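Local coordinates for protein tapirin (Caldicellulosiruptor kristjanssonii, PDB 6N2B) that probably binds cellulose and so attaches cells of an extreme thermophile to plant biomass, through a calcium-containing beta-helical C-terminal domain, at residues F205-V209 with V223-Y229; Y210-L216 with T513-N519; S332-V336 with F402-P406; T354-L360 with T375-I381. All blocks are in the same frame, centred on the assembly; numbering follows the deposited sequence.

How the interactions relate
The four contacts fall in two groups along the beta-helix. Interactions 1 and 2 share strand 207-211, touch each other and have centres about 14 Å apart. Interaction 1 joins that strand to strand 227-230; interaction 2 joins its continuation to segment 513-519, holding the start of the modelled chain to a late part of it. Along the chain these two cross, their segments alternating. Interactions 3 and 4, with centres about 11 Å apart, lie where strands 333-336, 354-357 and 375-378 run side by side in parallel. Interaction 4 is nested within interaction 3, and both within the long loop closed by interaction 2, whose centre is about 38 Å from that of interaction 4.

Interaction 1 of 4, residues F205-V209 with V223-Y229; sequences FEYAV and VRGGSIY
The carbonyl oxygen of Ser227 is gripped by two consecutive amides from the facing strand. Val209 N reaches Ser227 O at 3.2 Å, in the carbonyl plane and nearly straight (165° at the hydrogen), whereas the amide of Ala208 adds a weak, bent bond. This sharing marks a beta bulge in the wall of the beta-helix: the parallel register slips by one residue between the pairs Tyr207-Ser227 and Val209-Ile228, just where the chain turns a corner. Beyond the slip, Tyr229 N donates to Val209 O at 2.8 Å.

Tyr207 carries the side-chain packing. Its ring is swung beside its own backbone N (chi1 -75°), which lays it along the 227-229 strand. Ser227 CB sits over one face, 3.7 Å from the Tyr207 ring centroid in a CH-pi contact, and Tyr229 CB packs 3.4 Å from Tyr207 CE2. The Tyr207 hydroxyl is hydrogen-bonded to Trp201 O. With an alanine here, Ser227 CB and Tyr229 CB would probably lose the surface they rest on, and Trp201 O would be left without its hydroxyl mate.

Glu206 is bent at chi2 (64°), which brings OE2 round to the hydroxyl of Ser227. That bond is modelled as very short, so its exact length is doubtful, but OE2 is also bonded by Asn246 ND2, and Ser227 OG meets the amide of Asn247. The buried acid is thus held among polar partners. At the corner itself, Ala208 CB rests against Val223 CG2 at 3.5 Å.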
loop_
_atom_site.group_PDB
_atom_site.type_symbol
_atom_site.label_atom_id
_atom_site.label_comp_id
_atom_site.label_asym_id
_atom_site.label_seq_id
_atom_site.Cartn_x
_atom_site.Cartn_y
_atom_site.Cartn_z
ATOM N N PHE A 205 -15.170 -3.346 1.269
ATOM C CA PHE A 205 -14.962 -4.782 1.139
ATOM C C PHE A 205 -14.004 -5.159 0.018
ATOM O O PHE A 205 -13.773 -6.357 -0.196
ATOM C CB PHE A 205 -16.320 -5.473 0.971
ATOM C CG PHE A 205 -17.212 -5.258 2.155
ATOM C CD1 PHE A 205 -16.994 -5.958 3.331
ATOM C CD2 PHE A 205 -18.195 -4.288 2.132
ATOM C CE1 PHE A 205 -17.775 -5.732 4.448
ATOM C CE2 PHE A 205 -18.963 -4.051 3.244
ATOM C CZ PHE A 205 -18.757 -4.781 4.406
ATOM N N GLU A 206 -13.441 -4.172 -0.687
ATOM C CA GLU A 206 -12.353 -4.407 -1.624
ATOM C C GLU A 206 -10.990 -4.468 -0.934
ATOM O O GLU A 206 -10.026 -4.962 -1.525
ATOM C CB GLU A 206 -12.371 -3.324 -2.711
ATOM C CG GLU A 206 -11.021 -3.000 -3.410
ATOM C CD GLU A 206 -10.428 -4.171 -4.228
ATOM O OE1 GLU A 206 -11.166 -5.124 -4.573
ATOM O OE2 GLU A 206 -9.204 -4.141 -4.508
ATOM N N TYR A 207 -10.885 -4.052 0.317
ATOM C CA TYR A 207 -9.574 -3.889 0.928
ATOM C C TYR A 207 -9.093 -5.179 1.592
ATOM O O TYR A 207 -9.858 -5.869 2.278
ATOM C CB TYR A 207 -9.596 -2.707 1.898
ATOM C CG TYR A 207 -9.582 -1.453 1.061
ATOM C CD1 TYR A 207 -10.756 -0.961 0.480
ATOM C CD2 TYR A 207 -8.382 -0.818 0.758
ATOM C CE1 TYR A 207 -10.738 0.160 -0.328
ATOM C CE2 TYR A 207 -8.350 0.303 -0.060
ATOM C CZ TYR A 207 -9.525 0.784 -0.604
ATOM O OH TYR A 207 -9.469 1.894 -1.420
ATOM N N ALA A 208 -7.835 -5.536 1.301
ATOM C CA ALA A 208 -7.148 -6.540 2.098
ATOM C C ALA A 208 -6.735 -5.950 3.442
ATOM O O ALA A 208 -6.841 -6.612 4.488
ATOM C CB ALA A 208 -5.942 -7.077 1.334
ATOM N N VAL A 209 -6.301 -4.695 3.436
ATOM C CA VAL A 209 -5.989 -3.966 4.656
ATOM C C VAL A 209 -6.747 -2.647 4.603
ATOM O O VAL A 209 -6.490 -1.813 3.728
ATOM C CB VAL A 209 -4.477 -3.725 4.820
ATOM C CG1 VAL A 209 -4.182 -2.980 6.108
ATOM C CG2 VAL A 209 -3.732 -5.026 4.808
ATOM N N VAL A 223 0.914 -8.762 1.083
ATOM C CA VAL A 223 -0.497 -8.724 0.754
ATOM C C VAL A 223 -0.643 -9.037 -0.732
ATOM O O VAL A 223 0.059 -8.468 -1.581
ATOM C CB VAL A 223 -1.146 -7.388 1.148
ATOM C CG1 VAL A 223 -0.304 -6.224 0.704
ATOM C CG2 VAL A 223 -2.530 -7.312 0.544
ATOM N N ARG A 224 -1.518 -9.989 -1.034
ATOM C CA ARG A 224 -1.695 -10.527 -2.376
ATOM C C ARG A 224 -3.158 -10.318 -2.760
ATOM O O ARG A 224 -4.050 -11.015 -2.252
ATOM C CB ARG A 224 -1.291 -12.002 -2.415
ATOM C CG ARG A 224 -1.625 -12.737 -3.695
ATOM C CD ARG A 224 -1.307 -14.240 -3.574
ATOM N NE ARG A 224 0.098 -14.469 -3.231
ATOM C CZ ARG A 224 1.044 -14.713 -4.133
ATOM N NH1 ARG A 224 0.713 -14.773 -5.414
ATOM N NH2 ARG A 224 2.310 -14.897 -3.756
ATOM N N GLY A 225 -3.397 -9.354 -3.656
ATOM C CA GLY A 225 -4.735 -9.006 -4.073
ATOM C C GLY A 225 -5.328 -7.952 -3.178
ATOM O O GLY A 225 -4.728 -7.494 -2.196
ATOM N N GLY A 226 -6.555 -7.573 -3.523
ATOM C CA GLY A 226 -7.296 -6.574 -2.767
ATOM C C GLY A 226 -6.619 -5.212 -2.829
ATOM O O GLY A 226 -5.722 -4.948 -3.631
ATOM N N SER A 227 -7.066 -4.340 -1.938
ATOM C CA SER A 227 -6.499 -3.015 -1.864
ATOM C C SER A 227 -6.090 -2.719 -0.432
ATOM O O SER A 227 -6.431 -3.445 0.504
ATOM C CB SER A 227 -7.476 -1.965 -2.384
ATOM O OG SER A 227 -7.850 -2.249 -3.713
ATOM N N ILE A 228 -5.348 -1.627 -0.290
ATOM C CA ILE A 228 -4.764 -1.193 0.963
ATOM C C ILE A 228 -5.189 0.246 1.169
ATOM O O ILE A 228 -5.083 1.063 0.245
ATOM C CB ILE A 228 -3.228 -1.302 0.933
ATOM C CG1 ILE A 228 -2.798 -2.766 0.894
ATOM C CG2 ILE A 228 -2.598 -0.579 2.092
ATOM C CD1 ILE A 228 -1.609 -3.000 0.001
ATOM N N TYR A 229 -5.691 0.552 2.362
ATOM C CA TYR A 229 -6.071 1.904 2.738
ATOM C C TYR A 229 -5.519 2.200 4.117
ATOM O O TYR A 229 -5.565 1.344 5.005
ATOM C CB TYR A 229 -7.603 2.099 2.775
ATOM C CG TYR A 229 -7.994 3.408 3.441
ATOM C CD1 TYR A 229 -7.866 4.612 2.757
ATOM C CD2 TYR A 229 -8.455 3.448 4.758
ATOM C CE1 TYR A 229 -8.195 5.809 3.343
ATOM C CE2 TYR A 229 -8.781 4.643 5.362
ATOM C CZ TYR A 229 -8.652 5.824 4.644
ATOM O OH TYR A 229 -8.977 7.040 5.208
#

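Interaction 2 of 4, residues Y210-L216 with T513-N519; sequences YSRGSFL and TLGSTFN
Thr513 holds its OG1 between the backbone N and the carbonyl carbon (chi1 76°), while Ser211 turns OG beside its own N (chi1 -74°), and the two hydroxyls meet with Ser211 OG donating to Thr513 OG1 at 2.8 Å. The same rotation of Thr513 lays CG2 over the centre of the Phe518 ring. Phe518 and Phe215 then lie side by side, pointing the same way, with their edges touching at Phe215 CD1 and Phe518 CD2, 3.9 Å apart.

These are neighbouring turns of the beta-helix, far apart in sequence. The parallel strand pairing ends as Arg212 N donates to Thr513 O at 2.8 Å, almost straight (174°). The register then slips by one as the chains bend together: within the bend Ser214 N bonds to Ser516 O at 2.8 Å and Ser214 OG accepts from Phe518 N at 3.3 Å, and after it Leu216 N bonds to Phe518 O. A side chain at Gly213 would run into Ser516 O. Arg212 NH1 forms a salt bridge with Asp418 OD1.

A water is held in the bend: it accepts from Thr513 OG1 and donates to Ser214 O and Gly515 O. The chemistry implies a directed relay, from Ser211 through Thr513 and the water, that satisfies carbonyls where regular strand pairing is interrupted.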
loop_
_atom_site.group_PDB
_atom_site.type_symbol
_atom_site.label_atom_id
_atom_site.label_comp_id
_atom_site.label_asym_id
_atom_site.label_seq_id
_atom_site.Cartn_x
_atom_site.Cartn_y
_atom_site.Cartn_z
ATOM N N TYR A 210 -7.680 -2.459 5.523
ATOM C CA TYR A 210 -8.336 -1.171 5.712
ATOM C C TYR A 210 -7.957 -0.681 7.097
ATOM O O TYR A 210 -8.347 -1.287 8.098
ATOM C CB TYR A 210 -9.850 -1.287 5.568
ATOM C CG TYR A 210 -10.560 0.047 5.600
ATOM C CD1 TYR A 210 -10.895 0.650 6.807
ATOM C CD2 TYR A 210 -10.901 0.706 4.420
ATOM C CE1 TYR A 210 -11.539 1.865 6.838
ATOM C CE2 TYR A 210 -11.551 1.926 4.440
ATOM C CZ TYR A 210 -11.869 2.500 5.651
ATOM O OH TYR A 210 -12.527 3.716 5.686
ATOM N N SER A 211 -7.202 0.403 7.162
ATOM C CA SER A 211 -6.756 0.958 8.435
ATOM C C SER A 211 -7.324 2.363 8.584
ATOM O O SER A 211 -6.968 3.269 7.819
ATOM C CB SER A 211 -5.233 0.973 8.522
ATOM O OG SER A 211 -4.732 -0.329 8.723
ATOM N N ARG A 212 -8.215 2.538 9.564
ATOM C CA ARG A 212 -8.767 3.860 9.839
ATOM C C ARG A 212 -7.680 4.801 10.336
ATOM O O ARG A 212 -7.637 5.978 9.953
ATOM C CB ARG A 212 -9.904 3.746 10.855
ATOM C CG ARG A 212 -10.556 5.070 11.213
ATOM C CD ARG A 212 -11.947 4.867 11.797
ATOM N NE ARG A 212 -11.965 5.200 13.219
ATOM C CZ ARG A 212 -11.972 6.438 13.711
ATOM N NH1 ARG A 212 -11.989 7.494 12.897
ATOM N NH2 ARG A 212 -11.980 6.617 15.028
ATOM N N GLY A 213 -6.788 4.297 11.177
ATOM C CA GLY A 213 -5.631 5.067 11.573
ATOM C C GLY A 213 -4.419 4.677 10.754
ATOM O O GLY A 213 -4.500 4.559 9.528
ATOM N N SER A 214 -3.294 4.466 11.425
ATOM C CA SER A 214 -2.057 4.100 10.765
ATOM C C SER A 214 -2.002 2.590 10.528
ATOM O O SER A 214 -2.834 1.821 11.022
ATOM C CB SER A 214 -0.866 4.536 11.605
ATOM O OG SER A 214 -0.560 3.529 12.562
ATOM N N PHE A 215 -0.990 2.170 9.761
ATOM C CA PHE A 215 -0.795 0.763 9.395
ATOM C C PHE A 215 0.704 0.493 9.393
ATOM O O PHE A 215 1.413 0.889 8.465
ATOM C CB PHE A 215 -1.407 0.431 8.044
ATOM C CG PHE A 215 -1.035 -0.927 7.540
ATOM C CD1 PHE A 215 -1.232 -2.049 8.324
ATOM C CD2 PHE A 215 -0.495 -1.087 6.280
ATOM C CE1 PHE A 215 -0.896 -3.298 7.857
ATOM C CE2 PHE A 215 -0.151 -2.332 5.812
ATOM C CZ PHE A 215 -0.348 -3.441 6.596
ATOM N N LEU A 216 1.186 -0.175 10.434
ATOM C CA LEU A 216 2.603 -0.498 10.559
ATOM C C LEU A 216 2.753 -2.008 10.570
ATOM O O LEU A 216 2.730 -2.635 11.642
ATOM C CB LEU A 216 3.203 0.120 11.815
ATOM C CG LEU A 216 2.836 1.609 11.960
ATOM C CD1 LEU A 216 2.648 2.041 13.418
ATOM C CD2 LEU A 216 3.843 2.455 11.262
ATOM N N THR A 513 -8.707 -2.388 10.671
ATOM C CA THR A 513 -8.169 -1.868 11.913
ATOM C C THR A 513 -8.745 -0.481 12.129
ATOM O O THR A 513 -8.849 0.311 11.188
ATOM C CB THR A 513 -6.641 -1.834 11.876
ATOM O OG1 THR A 513 -6.210 -0.731 11.067
ATOM C CG2 THR A 513 -6.097 -3.142 11.281
ATOM N N LEU A 514 -9.140 -0.198 13.366
ATOM C CA LEU A 514 -9.921 0.987 13.656
ATOM C C LEU A 514 -9.248 1.937 14.622
ATOM O O LEU A 514 -9.730 3.061 14.786
ATOM C CB LEU A 514 -11.295 0.586 14.213
ATOM C CG LEU A 514 -12.058 -0.336 13.261
ATOM C CD1 LEU A 514 -13.075 -1.189 13.983
ATOM C CD2 LEU A 514 -12.735 0.487 12.206
ATOM N N GLY A 515 -8.156 1.536 15.250
ATOM C CA GLY A 515 -7.463 2.433 16.138
ATOM C C GLY A 515 -6.666 3.480 15.397
ATOM O O GLY A 515 -6.312 3.309 14.224
ATOM N N SER A 516 -6.388 4.576 16.116
ATOM C CA SER A 516 -5.536 5.640 15.588
ATOM C C SER A 516 -4.204 5.091 15.092
ATOM O O SER A 516 -3.706 5.492 14.032
ATOM C CB SER A 516 -5.298 6.700 16.663
ATOM O OG SER A 516 -6.531 7.132 17.213
ATOM N N THR A 517 -3.616 4.177 15.847
ATOM C CA THR A 517 -2.372 3.531 15.480
ATOM C C THR A 517 -2.601 2.023 15.439
ATOM O O THR A 517 -3.452 1.492 16.158
ATOM C CB THR A 517 -1.274 3.915 16.475
ATOM O OG1 THR A 517 0.011 3.801 15.849
ATOM C CG2 THR A 517 -1.341 3.038 17.738
ATOM N N PHE A 518 -1.870 1.331 14.568
ATOM C CA PHE A 518 -2.048 -0.111 14.427
ATOM C C PHE A 518 -0.731 -0.791 14.077
ATOM O O PHE A 518 -0.090 -0.430 13.083
ATOM C CB PHE A 518 -3.090 -0.454 13.355
ATOM C CG PHE A 518 -3.152 -1.908 13.065
ATOM C CD1 PHE A 518 -3.666 -2.787 14.001
ATOM C CD2 PHE A 518 -2.631 -2.415 11.901
ATOM C CE1 PHE A 518 -3.693 -4.146 13.755
ATOM C CE2 PHE A 518 -2.662 -3.760 11.648
ATOM C CZ PHE A 518 -3.185 -4.632 12.574
ATOM N N ASN A 519 -0.352 -1.795 14.874
ATOM C CA ASN A 519 0.844 -2.598 14.642
ATOM C C ASN A 519 0.468 -4.064 14.525
ATOM O O ASN A 519 -0.268 -4.583 15.370
ATOM C CB ASN A 519 1.850 -2.446 15.783
ATOM C CG ASN A 519 2.576 -1.117 15.754
ATOM O OD1 ASN A 519 3.729 -1.025 15.282
ATOM N ND2 ASN A 519 1.915 -0.071 16.266
HETATM O O HOH W 1 -5.537 1.923 11.736
#

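Interaction 3 of 4, residues S332-V336 with F402-P406; sequences SIGIV and FPSYP
Ile335 carries the tight part of this contact, touched by Phe402, Pro403 and Tyr405. The CG1 branch of Ile335 stands beside the backbone N (chi1 -47°), which sends CD1 out to Pro403, 3.8 Å from Pro403 CG and 3.6 Å from Pro403 O. The other branch, CG2, serves two rings at once: Ile335 CG2 lies 4.0 Å from Tyr405 CE1 and 4.2 Å from Phe402 CD2, with each aromatic side chain sliding past the isoleucine in the opposite direction. Tyr405 also turns the edge of its ring to the backbone, with Ile335 O near the ring plane, 3.8 Å from Tyr405 CE1. The hydroxyl of Tyr405 finds its partner beyond the contact, in a hydrogen bond to Asp317 OD1.

In the fold, strand 333-336 is one rung of a parallel face of the beta-helix, between strands 314-316 and 354-357, and the loop that follows strand 393-396 runs back across the outside of that face. Tyr356 and Tyr315, from the flanking rungs, meet Phe402 and Tyr405 respectively.

The solvent side is looser. Ile333 only grazes the loop, its CD1 4.5 Å from Pro403 CG, and Pro403 is itself exposed. Ser404 is exposed too, and its CB is directed away from the strand.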
loop_
_atom_site.group_PDB
_atom_site.type_symbol
_atom_site.label_atom_id
_atom_site.label_comp_id
_atom_site.label_asym_id
_atom_site.label_seq_id
_atom_site.Cartn_x
_atom_site.Cartn_y
_atom_site.Cartn_z
ATOM N N SER A 332 4.404 6.169 -19.615
ATOM C CA SER A 332 3.478 6.854 -20.505
ATOM C C SER A 332 3.376 8.365 -20.265
ATOM O O SER A 332 3.431 9.135 -21.231
ATOM C CB SER A 332 2.105 6.199 -20.405
ATOM O OG SER A 332 1.198 6.803 -21.300
ATOM N N ILE A 333 3.221 8.828 -19.021
ATOM C CA ILE A 333 3.056 10.269 -18.789
ATOM C C ILE A 333 3.509 10.645 -17.383
ATOM O O ILE A 333 3.388 9.864 -16.436
ATOM C CB ILE A 333 1.593 10.713 -19.051
ATOM C CG1 ILE A 333 1.497 12.231 -19.130
ATOM C CG2 ILE A 333 0.686 10.184 -17.981
ATOM C CD1 ILE A 333 0.161 12.717 -19.666
ATOM N N GLY A 334 4.036 11.856 -17.255
ATOM C CA GLY A 334 4.387 12.419 -15.971
ATOM C C GLY A 334 4.075 13.903 -15.922
ATOM O O GLY A 334 4.329 14.630 -16.890
ATOM N N ILE A 335 3.482 14.350 -14.813
ATOM C CA ILE A 335 3.258 15.765 -14.539
ATOM C C ILE A 335 3.621 16.027 -13.090
ATOM O O ILE A 335 2.855 15.688 -12.184
ATOM C CB ILE A 335 1.805 16.189 -14.792
ATOM C CG1 ILE A 335 1.306 15.672 -16.136
ATOM C CG2 ILE A 335 1.695 17.693 -14.680
ATOM C CD1 ILE A 335 -0.164 15.959 -16.396
ATOM N N VAL A 336 4.788 16.623 -12.853
ATOM C CA VAL A 336 5.309 16.811 -11.507
ATOM C C VAL A 336 5.791 18.247 -11.357
ATOM O O VAL A 336 6.016 18.954 -12.337
ATOM C CB VAL A 336 6.453 15.826 -11.178
ATOM C CG1 VAL A 336 6.109 14.443 -11.656
ATOM C CG2 VAL A 336 7.765 16.299 -11.781
ATOM N N PHE A 402 0.992 22.595 -19.353
ATOM C CA PHE A 402 0.900 21.165 -19.085
ATOM C C PHE A 402 -0.539 20.684 -19.207
ATOM O O PHE A 402 -1.485 21.471 -19.090
ATOM C CB PHE A 402 1.431 20.849 -17.690
ATOM C CG PHE A 402 2.890 21.154 -17.510
ATOM C CD1 PHE A 402 3.702 21.438 -18.604
ATOM C CD2 PHE A 402 3.459 21.145 -16.241
ATOM C CE1 PHE A 402 5.045 21.719 -18.437
ATOM C CE2 PHE A 402 4.811 21.418 -16.064
ATOM C CZ PHE A 402 5.603 21.708 -17.160
ATOM N N PRO A 403 -0.747 19.399 -19.471
ATOM C CA PRO A 403 -2.117 18.865 -19.467
ATOM C C PRO A 403 -2.672 18.825 -18.051
ATOM O O PRO A 403 -1.977 19.046 -17.058
ATOM C CB PRO A 403 -1.984 17.459 -20.067
ATOM C CG PRO A 403 -0.515 17.142 -20.011
ATOM C CD PRO A 403 0.232 18.442 -20.020
ATOM N N SER A 404 -3.967 18.556 -17.971
ATOM C CA SER A 404 -4.626 18.552 -16.680
ATOM C C SER A 404 -4.456 17.196 -16.011
ATOM O O SER A 404 -4.353 16.164 -16.679
ATOM C CB SER A 404 -6.110 18.887 -16.839
ATOM O OG SER A 404 -6.279 20.232 -17.269
ATOM N N TYR A 405 -4.387 17.215 -14.681
ATOM C CA TYR A 405 -4.483 15.996 -13.883
ATOM C C TYR A 405 -5.735 15.227 -14.285
ATOM O O TYR A 405 -6.764 15.835 -14.597
ATOM C CB TYR A 405 -4.554 16.308 -12.387
ATOM C CG TYR A 405 -3.227 16.564 -11.709
ATOM C CD1 TYR A 405 -2.023 16.492 -12.410
ATOM C CD2 TYR A 405 -3.183 16.882 -10.361
ATOM C CE1 TYR A 405 -0.813 16.737 -11.764
ATOM C CE2 TYR A 405 -1.998 17.130 -9.721
ATOM C CZ TYR A 405 -0.817 17.057 -10.409
ATOM O OH TYR A 405 0.353 17.299 -9.727
ATOM N N PRO A 406 -5.695 13.903 -14.282
ATOM C CA PRO A 406 -6.908 13.125 -14.521
ATOM C C PRO A 406 -7.836 13.193 -13.315
ATOM O O PRO A 406 -7.424 13.587 -12.212
ATOM C CB PRO A 406 -6.365 11.708 -14.758
ATOM C CG PRO A 406 -5.101 11.673 -13.971
ATOM C CD PRO A 406 -4.525 13.056 -13.999
#

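Interaction 4 of 4, residues T354-L360 with T375-I381; sequences TLYCDQL and TLVTRAI
Leu360 reaches obliquely across to Leu376, CD2 of Leu360 lying 3.7 Å from CD2 of Leu376. Leu355 packs alongside the same residue, its CD2 4.1 Å from Leu376 CG, and Ile381 CD1 also touches Leu360 CD2, 4.1 Å away. Cys357 and Thr378 share this buried face, whereas Tyr356 and Val377 lie side by side on the reverse, with Tyr356 CD2 4.0 Å from Val377 CB.

Two successive rungs of the beta-helix are thus stacked in register, Thr354-Thr375 and Leu355-Leu376 pairing identical residues. Strands 354-357 and 375-378 run parallel, their axes 4.7 Å apart at closest approach and inclined by 10°, and both chains turn a corner together at Asp358 and Arg379. Past that corner Ala380 O accepts from Leu360 N at 2.9 Å on one face of its carbonyl plane and from Thr378 OG1 on the other.

At the polar edge, Arg379 NH1 makes a salt bridge to the anti lone pair of Asp358 OD1 at 3.2 Å, although the carboxylate and guanidinium planes are 51° apart. Arg379 NH2 is bonded to Ala400 O, and the guanidinium makes a cation-pi contact with Phe402. A leucine in place of Arg379 would probably leave the Asp358 charge without its mate and Phe402 without its cation. Asp358 OD2 accepts weakly from Gln359 NE2.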
loop_
_atom_site.group_PDB
_atom_site.type_symbol
_atom_site.label_atom_id
_atom_site.label_comp_id
_atom_site.label_asym_id
_atom_site.label_seq_id
_atom_site.Cartn_x
_atom_site.Cartn_y
_atom_site.Cartn_z
ATOM N N THR A 354 5.725 11.071 -22.214
ATOM C CA THR A 354 6.055 12.481 -22.046
ATOM C C THR A 354 6.085 12.815 -20.565
ATOM O O THR A 354 5.118 12.553 -19.849
ATOM C CB THR A 354 5.051 13.405 -22.753
ATOM O OG1 THR A 354 5.034 13.128 -24.164
ATOM C CG2 THR A 354 5.445 14.839 -22.546
ATOM N N LEU A 355 7.187 13.389 -20.107
ATOM C CA LEU A 355 7.270 13.970 -18.775
ATOM C C LEU A 355 7.107 15.485 -18.874
ATOM O O LEU A 355 7.735 16.122 -19.724
ATOM C CB LEU A 355 8.611 13.621 -18.120
ATOM C CG LEU A 355 8.954 14.417 -16.849
ATOM C CD1 LEU A 355 7.846 14.287 -15.824
ATOM C CD2 LEU A 355 10.278 13.988 -16.228
ATOM N N TYR A 356 6.263 16.059 -18.019
ATOM C CA TYR A 356 6.218 17.502 -17.806
ATOM C C TYR A 356 6.630 17.785 -16.376
ATOM O O TYR A 356 6.105 17.165 -15.450
ATOM C CB TYR A 356 4.826 18.088 -18.045
ATOM C CG TYR A 356 4.175 17.706 -19.357
ATOM C CD1 TYR A 356 3.568 16.457 -19.514
ATOM C CD2 TYR A 356 4.139 18.602 -20.434
ATOM C CE1 TYR A 356 2.953 16.100 -20.699
ATOM C CE2 TYR A 356 3.523 18.251 -21.635
ATOM C CZ TYR A 356 2.933 16.995 -21.759
ATOM O OH TYR A 356 2.328 16.621 -22.938
ATOM N N CYS A 357 7.561 18.714 -16.190
ATOM C CA CYS A 357 7.901 19.171 -14.853
ATOM C C CYS A 357 8.176 20.660 -14.892
ATOM O O CYS A 357 8.755 21.155 -15.856
ATOM C CB CYS A 357 9.111 18.432 -14.292
ATOM S SG CYS A 357 10.592 18.483 -15.327
ATOM N N ASP A 358 7.744 21.381 -13.852
ATOM C CA ASP A 358 8.037 22.807 -13.790
ATOM C C ASP A 358 9.536 23.037 -13.675
ATOM O O ASP A 358 10.073 23.983 -14.262
ATOM C CB ASP A 358 7.290 23.454 -12.622
ATOM C CG ASP A 358 7.588 24.949 -12.484
ATOM O OD1 ASP A 358 7.055 25.750 -13.295
ATOM O OD2 ASP A 358 8.357 25.325 -11.564
ATOM N N GLN A 359 10.233 22.164 -12.953
ATOM C CA GLN A 359 11.676 22.259 -12.814
ATOM C C GLN A 359 12.324 20.893 -12.990
ATOM O O GLN A 359 11.754 19.857 -12.630
ATOM C CB GLN A 359 12.066 22.841 -11.455
ATOM C CG GLN A 359 11.900 24.334 -11.389
ATOM C CD GLN A 359 12.085 24.855 -9.998
ATOM O OE1 GLN A 359 13.084 24.550 -9.332
ATOM N NE2 GLN A 359 11.119 25.644 -9.536
ATOM N N LEU A 360 13.537 20.908 -13.537
ATOM C CA LEU A 360 14.334 19.704 -13.708
ATOM C C LEU A 360 15.742 19.971 -13.203
ATOM O O LEU A 360 16.432 20.854 -13.718
ATOM C CB LEU A 360 14.359 19.276 -15.172
ATOM C CG LEU A 360 15.427 18.253 -15.551
ATOM C CD1 LEU A 360 15.241 16.965 -14.772
ATOM C CD2 LEU A 360 15.352 18.005 -17.037
ATOM N N THR A 375 9.692 12.310 -24.778
ATOM C CA THR A 375 9.826 13.763 -24.693
ATOM C C THR A 375 9.790 14.216 -23.237
ATOM O O THR A 375 8.878 13.849 -22.493
ATOM C CB THR A 375 8.706 14.466 -25.466
ATOM O OG1 THR A 375 8.755 14.095 -26.851
ATOM C CG2 THR A 375 8.843 15.963 -25.328
ATOM N N LEU A 376 10.769 15.022 -22.841
ATOM C CA LEU A 376 10.787 15.669 -21.538
ATOM C C LEU A 376 10.548 17.153 -21.756
ATOM O O LEU A 376 11.202 17.758 -22.608
ATOM C CB LEU A 376 12.124 15.432 -20.831
ATOM C CG LEU A 376 12.240 15.771 -19.338
ATOM C CD1 LEU A 376 13.411 15.016 -18.733
ATOM C CD2 LEU A 376 12.399 17.271 -19.081
ATOM N N VAL A 377 9.621 17.738 -20.996
ATOM C CA VAL A 377 9.246 19.149 -21.142
ATOM C C VAL A 377 9.340 19.835 -19.788
ATOM O O VAL A 377 8.507 19.587 -18.907
ATOM C CB VAL A 377 7.836 19.310 -21.712
ATOM C CG1 VAL A 377 7.490 20.783 -21.819
ATOM C CG2 VAL A 377 7.741 18.625 -23.042
ATOM N N THR A 378 10.320 20.725 -19.628
ATOM C CA THR A 378 10.534 21.420 -18.362
ATOM C C THR A 378 10.491 22.929 -18.569
ATOM O O THR A 378 10.810 23.429 -19.645
ATOM C CB THR A 378 11.873 21.005 -17.709
ATOM O OG1 THR A 378 11.912 21.469 -16.354
ATOM C CG2 THR A 378 13.071 21.569 -18.474
ATOM N N ARG A 379 10.086 23.657 -17.533
ATOM C CA ARG A 379 10.077 25.116 -17.592
ATOM C C ARG A 379 11.410 25.732 -17.184
ATOM O O ARG A 379 11.712 26.857 -17.604
ATOM C CB ARG A 379 8.950 25.686 -16.711
ATOM C CG ARG A 379 7.553 25.339 -17.224
ATOM C CD ARG A 379 6.445 26.187 -16.601
ATOM N NE ARG A 379 5.118 25.722 -17.018
ATOM C CZ ARG A 379 4.305 24.979 -16.261
ATOM N NH1 ARG A 379 4.670 24.610 -15.037
ATOM N NH2 ARG A 379 3.122 24.597 -16.725
ATOM N N ALA A 380 12.206 25.021 -16.386
ATOM C CA ALA A 380 13.539 25.450 -15.984
ATOM C C ALA A 380 14.389 24.215 -15.732
ATOM O O ALA A 380 13.868 23.145 -15.400
ATOM C CB ALA A 380 13.506 26.330 -14.734
ATOM N N ILE A 381 15.704 24.377 -15.877
ATOM C CA ILE A 381 16.645 23.262 -15.887
ATOM C C ILE A 381 17.921 23.685 -15.171
ATOM O O ILE A 381 18.265 24.872 -15.119
ATOM C CB ILE A 381 16.942 22.812 -17.333
ATOM C CG1 ILE A 381 17.742 21.508 -17.376
ATOM C CG2 ILE A 381 17.660 23.921 -18.073
ATOM C CD1 ILE A 381 17.781 20.878 -18.756
#